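Local coordinates for protein 2,3-dihydroxybenzoate-AMP ligase (PDB 5KEI) that belongs to the ANL superfamily of AMP-binding enzymes, with a large AMP-binding domain followed by a smaller C-terminal domain, at residues 338-351 against 362-374. Sequence-based numbering, arbitrary orientation.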
loop_
_atom_site.group_PDB
_atom_site.type_symbol
_atom_site.label_atom_id
_atom_site.label_comp_id
_atom_site.label_asym_id
_atom_site.label_seq_id
_atom_site.Cartn_x
_atom_site.Cartn_y
_atom_site.Cartn_z
ATOM N N ALA A 338 10.138 5.957 -21.196
ATOM C CA ALA A 338 8.775 6.323 -21.586
ATOM C C ALA A 338 8.674 6.381 -23.089
ATOM O O ALA A 338 7.694 5.898 -23.669
ATOM C CB ALA A 338 8.365 7.644 -20.984
ATOM N N ALA A 339 9.705 6.956 -23.715
ATOM C CA ALA A 339 9.748 7.070 -25.171
ATOM C C ALA A 339 9.681 5.700 -25.800
ATOM O O ALA A 339 8.870 5.462 -26.708
ATOM C CB ALA A 339 11.024 7.808 -25.632
ATOM N N LEU A 340 10.543 4.805 -25.317
ATOM C CA LEU A 340 10.600 3.430 -25.822
ATOM C C LEU A 340 9.250 2.749 -25.705
ATOM O O LEU A 340 8.753 2.137 -26.651
ATOM C CB LEU A 340 11.641 2.607 -25.068
ATOM C CG LEU A 340 11.783 1.150 -25.512
ATOM C CD1 LEU A 340 12.330 1.101 -26.920
ATOM C CD2 LEU A 340 12.706 0.413 -24.569
ATOM N N VAL A 341 8.658 2.880 -24.529
ATOM C CA VAL A 341 7.388 2.247 -24.250
ATOM C C VAL A 341 6.292 2.699 -25.207
ATOM O O VAL A 341 5.545 1.873 -25.723
ATOM C CB VAL A 341 6.956 2.518 -22.807
ATOM C CG1 VAL A 341 5.463 2.228 -22.624
ATOM C CG2 VAL A 341 7.811 1.702 -21.861
ATOM N N ARG A 342 6.169 3.991 -25.474
ATOM C CA ARG A 342 5.065 4.355 -26.355
ATOM C C ARG A 342 5.499 4.537 -27.807
ATOM O O ARG A 342 4.836 5.201 -28.589
ATOM C CB ARG A 342 4.321 5.593 -25.830
ATOM C CG ARG A 342 5.115 6.814 -25.569
ATOM C CD ARG A 342 4.227 7.834 -24.857
ATOM N NE ARG A 342 3.010 8.143 -25.612
ATOM C CZ ARG A 342 2.971 8.894 -26.718
ATOM N NH1 ARG A 342 4.087 9.416 -27.236
ATOM N NH2 ARG A 342 1.810 9.111 -27.320
ATOM N N GLY A 343 6.607 3.913 -28.169
ATOM C CA GLY A 343 6.959 3.778 -29.568
ATOM C C GLY A 343 6.909 2.308 -29.940
ATOM O O GLY A 343 6.725 1.948 -31.098
ATOM N N ALA A 344 7.053 1.453 -28.932
ATOM C CA ALA A 344 7.162 0.019 -29.149
ATOM C C ALA A 344 5.964 -0.762 -28.606
ATOM O O ALA A 344 5.723 -1.890 -29.035
ATOM C CB ALA A 344 8.448 -0.495 -28.528
ATOM N N LEU A 345 5.217 -0.179 -27.670
ATOM C CA LEU A 345 4.100 -0.896 -27.036
ATOM C C LEU A 345 2.728 -0.291 -27.313
ATOM O O LEU A 345 1.835 -0.976 -27.801
ATOM C CB LEU A 345 4.296 -0.974 -25.518
ATOM C CG LEU A 345 5.355 -1.921 -24.959
ATOM C CD1 LEU A 345 5.278 -1.922 -23.430
ATOM C CD2 LEU A 345 5.160 -3.326 -25.515
ATOM N N THR A 346 2.564 0.980 -26.963
ATOM C CA THR A 346 1.296 1.689 -27.096
ATOM C C THR A 346 1.505 3.163 -26.736
ATOM O O THR A 346 2.174 3.474 -25.742
ATOM C CB THR A 346 0.162 1.091 -26.189
ATOM O OG1 THR A 346 -0.998 1.929 -26.263
ATOM C CG2 THR A 346 0.602 0.985 -24.718
ATOM N N PRO A 347 0.934 4.080 -27.541
ATOM C CA PRO A 347 1.015 5.502 -27.196
ATOM C C PRO A 347 0.216 5.786 -25.929
ATOM O O PRO A 347 0.405 6.831 -25.300
ATOM C CB PRO A 347 0.396 6.199 -28.414
ATOM C CG PRO A 347 -0.497 5.180 -29.019
ATOM C CD PRO A 347 0.149 3.848 -28.767
ATOM N N GLY A 348 -0.663 4.845 -25.578
ATOM C CA GLY A 348 -1.581 4.976 -24.460
ATOM C C GLY A 348 -0.938 4.741 -23.101
ATOM O O GLY A 348 -1.519 4.097 -22.242
ATOM N N LEU A 349 0.267 5.268 -22.925
ATOM C CA LEU A 349 0.977 5.230 -21.666
ATOM C C LEU A 349 0.289 6.143 -20.677
ATOM O O LEU A 349 -0.162 7.235 -21.039
ATOM C CB LEU A 349 2.436 5.661 -21.855
ATOM C CG LEU A 349 3.235 6.124 -20.630
ATOM C CD1 LEU A 349 3.573 4.938 -19.723
ATOM C CD2 LEU A 349 4.504 6.907 -21.037
ATOM N N GLN A 350 0.188 5.692 -19.434
ATOM C CA GLN A 350 -0.211 6.580 -18.356
ATOM C C GLN A 350 0.781 6.434 -17.229
ATOM O O GLN A 350 1.062 5.316 -16.801
ATOM C CB GLN A 350 -1.611 6.265 -17.869
ATOM C CG GLN A 350 -2.080 7.155 -16.747
ATOM C CD GLN A 350 -3.384 6.673 -16.192
ATOM O OE1 GLN A 350 -3.473 5.537 -15.730
ATOM N NE2 GLN A 350 -4.417 7.516 -16.247
ATOM N N GLN A 351 1.347 7.545 -16.769
ATOM C CA GLN A 351 2.246 7.473 -15.627
ATOM C C GLN A 351 1.431 7.617 -14.351
ATOM O O GLN A 351 0.499 8.439 -14.259
ATOM C CB GLN A 351 3.360 8.528 -15.706
ATOM C CG GLN A 351 4.347 8.278 -16.856
ATOM C CD GLN A 351 5.783 8.756 -16.576
ATOM O OE1 GLN A 351 6.292 8.617 -15.467
ATOM N NE2 GLN A 351 6.434 9.317 -17.599
ATOM N N TYR A 362 -1.967 10.782 -11.481
ATOM C CA TYR A 362 -2.091 10.181 -12.807
ATOM C C TYR A 362 -1.882 11.226 -13.877
ATOM O O TYR A 362 -2.260 12.386 -13.693
ATOM C CB TYR A 362 -3.478 9.595 -13.065
ATOM C CG TYR A 362 -3.968 8.481 -12.191
ATOM C CD1 TYR A 362 -3.778 7.153 -12.552
ATOM C CD2 TYR A 362 -4.702 8.751 -11.055
ATOM C CE1 TYR A 362 -4.266 6.133 -11.766
ATOM C CE2 TYR A 362 -5.173 7.742 -10.267
ATOM C CZ TYR A 362 -4.965 6.438 -10.632
ATOM O OH TYR A 362 -5.468 5.440 -9.844
ATOM N N THR A 363 -1.338 10.808 -15.009
ATOM C CA THR A 363 -1.519 11.572 -16.228
ATOM C C THR A 363 -2.938 11.270 -16.721
ATOM O O THR A 363 -3.477 10.188 -16.475
ATOM C CB THR A 363 -0.461 11.225 -17.295
ATOM O OG1 THR A 363 -0.305 9.798 -17.393
ATOM C CG2 THR A 363 0.863 11.848 -16.932
ATOM N N ARG A 364 -3.562 12.232 -17.381
ATOM C CA ARG A 364 -4.923 12.016 -17.874
ATOM C C ARG A 364 -4.891 11.386 -19.277
ATOM O O ARG A 364 -3.859 11.407 -19.968
ATOM C CB ARG A 364 -5.710 13.328 -17.863
ATOM C CG ARG A 364 -5.733 14.067 -16.497
ATOM C CD ARG A 364 -5.888 13.113 -15.310
ATOM N NE ARG A 364 -6.583 13.688 -14.151
ATOM C CZ ARG A 364 -6.010 13.968 -12.984
ATOM N NH1 ARG A 364 -4.717 13.742 -12.804
ATOM N NH2 ARG A 364 -6.735 14.472 -11.990
ATOM N N ILE A 365 -6.010 10.797 -19.686
ATOM C CA ILE A 365 -6.042 9.960 -20.888
ATOM C C ILE A 365 -5.735 10.721 -22.187
ATOM O O ILE A 365 -5.003 10.221 -23.052
ATOM C CB ILE A 365 -7.397 9.250 -21.031
ATOM C CG1 ILE A 365 -7.567 8.226 -19.911
ATOM C CG2 ILE A 365 -7.501 8.550 -22.379
ATOM C CD1 ILE A 365 -6.457 7.242 -19.828
ATOM N N GLY A 366 -6.239 11.936 -22.334
ATOM C CA GLY A 366 -5.889 12.670 -23.545
ATOM C C GLY A 366 -4.576 13.448 -23.561
ATOM O O GLY A 366 -4.288 14.136 -24.536
ATOM N N ASP A 367 -3.780 13.351 -22.497
ATOM C CA ASP A 367 -2.642 14.260 -22.297
ATOM C C ASP A 367 -1.565 14.194 -23.367
ATOM O O ASP A 367 -1.252 13.112 -23.864
ATOM C CB ASP A 367 -1.992 14.000 -20.943
ATOM C CG ASP A 367 -2.687 14.719 -19.848
ATOM O OD1 ASP A 367 -3.548 15.553 -20.200
ATOM O OD2 ASP A 367 -2.373 14.473 -18.660
ATOM N N PRO A 368 -0.980 15.363 -23.705
ATOM C CA PRO A 368 0.092 15.476 -24.699
ATOM C C PRO A 368 1.290 14.584 -24.398
ATOM O O PRO A 368 1.610 14.368 -23.238
ATOM C CB PRO A 368 0.486 16.961 -24.627
ATOM C CG PRO A 368 -0.181 17.511 -23.446
ATOM C CD PRO A 368 -1.400 16.689 -23.227
ATOM N N PRO A 369 1.951 14.080 -25.448
ATOM C CA PRO A 369 3.082 13.155 -25.308
ATOM C C PRO A 369 4.189 13.653 -24.362
ATOM O O PRO A 369 4.784 12.833 -23.661
ATOM C CB PRO A 369 3.605 13.027 -26.748
ATOM C CG PRO A 369 2.377 13.263 -27.600
ATOM C CD PRO A 369 1.618 14.342 -26.862
ATOM N N GLU A 370 4.454 14.957 -24.332
ATOM C CA GLU A 370 5.492 15.481 -23.451
ATOM C C GLU A 370 5.085 15.334 -21.987
ATOM O O GLU A 370 5.944 15.210 -21.107
ATOM C CB GLU A 370 5.820 16.950 -23.772
ATOM C CG GLU A 370 4.635 17.912 -23.787
ATOM C CD GLU A 370 3.920 18.006 -25.148
ATOM O OE1 GLU A 370 4.195 17.173 -26.048
ATOM O OE2 GLU A 370 3.080 18.930 -25.308
ATOM N N VAL A 371 3.777 15.335 -21.735
ATOM C CA VAL A 371 3.266 15.152 -20.383
ATOM C C VAL A 371 3.305 13.669 -19.978
ATOM O O VAL A 371 3.656 13.345 -18.839
ATOM C CB VAL A 371 1.850 15.717 -20.256
ATOM C CG1 VAL A 371 1.199 15.292 -18.929
ATOM C CG2 VAL A 371 1.907 17.227 -20.345
ATOM N N LEU A 372 2.982 12.782 -20.918
ATOM C CA LEU A 372 3.053 11.344 -20.687
ATOM C C LEU A 372 4.488 10.876 -20.422
ATOM O O LEU A 372 4.714 9.926 -19.675
ATOM C CB LEU A 372 2.496 10.571 -21.884
ATOM C CG LEU A 372 1.065 10.847 -22.333
ATOM C CD1 LEU A 372 0.676 9.950 -23.506
ATOM C CD2 LEU A 372 0.090 10.680 -21.177
ATOM N N GLU A 373 5.455 11.548 -21.033
ATOM C CA GLU A 373 6.823 11.053 -21.031
ATOM C C GLU A 373 7.707 11.766 -20.005
ATOM O O GLU A 373 8.721 11.220 -19.597
ATOM C CB GLU A 373 7.435 11.160 -22.442
ATOM C CG GLU A 373 6.819 10.166 -23.438
ATOM C CD GLU A 373 7.465 10.158 -24.833
ATOM O OE1 GLU A 373 8.435 10.910 -25.072
ATOM O OE2 GLU A 373 6.989 9.382 -25.699
ATOM N N ASN A 374 7.323 12.956 -19.556
ATOM C CA ASN A 374 8.203 13.688 -18.649
ATOM C C ASN A 374 7.611 14.039 -17.294
ATOM O O ASN A 374 8.246 14.765 -16.522
ATOM C CB ASN A 374 8.682 14.981 -19.309
ATOM C CG ASN A 374 9.465 14.725 -20.567
ATOM O OD1 ASN A 374 10.677 14.547 -20.526
ATOM N ND2 ASN A 374 8.776 14.705 -21.699
HETATM O O HOH W 1 -2.170 9.215 -19.464
HETATM O O HOH W 2 9.432 10.496 -16.974
#
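The guanidinium of R342 has CA of P369 over one face, toward the margin of the group, while two oxygens lie at its edge, close to its plane. One is OE2 of E373, which NH1 meets in a salt bridge of 3.3 Å, nearly straight at the hydrogen (167°) but reaching the carboxylate from above its plane. The other is the backbone O of P347, bound by NE at 2.9 Å. A bend at chi3 (-56°) swings the arginine head across the end of the L372 side chain, whose CD1 approaches NE obliquely. One side chain thus ties helix 335-344, the turn after it and helix 369-374 together.

Glutamine amides do similar work at strand 349-354. NE2 of Q351 donates to O of L372 at 2.8 Å, with the acceptor near the amide plane, and a water joins NE2 to O of E373; OE1 is taken by Q376. The Q350 chain, extended with CG anti to the backbone N, runs antiparallel alongside the T363 side chain and brings NE2 to T363 O at 2.8 Å, while its OE1 accepts from Q327, so both ends of the amide are held. This amide lies 47° from the plane of the Y362 ring, whose hydroxyl bonds S237. T363 N donates to Q351 O, but just past the end of strand 360-362 the T363 hydroxyl, OG1, takes the Q351 N-H at 2.9 Å in place of a main-chain carbonyl.

Buried glutamine amides therefore satisfy main-chain carbonyls at the sheet, whereas an ion pair, its guanidinium probably kept in orientation by the P347 carbonyl, joins helix 335-344 to helix 369-374.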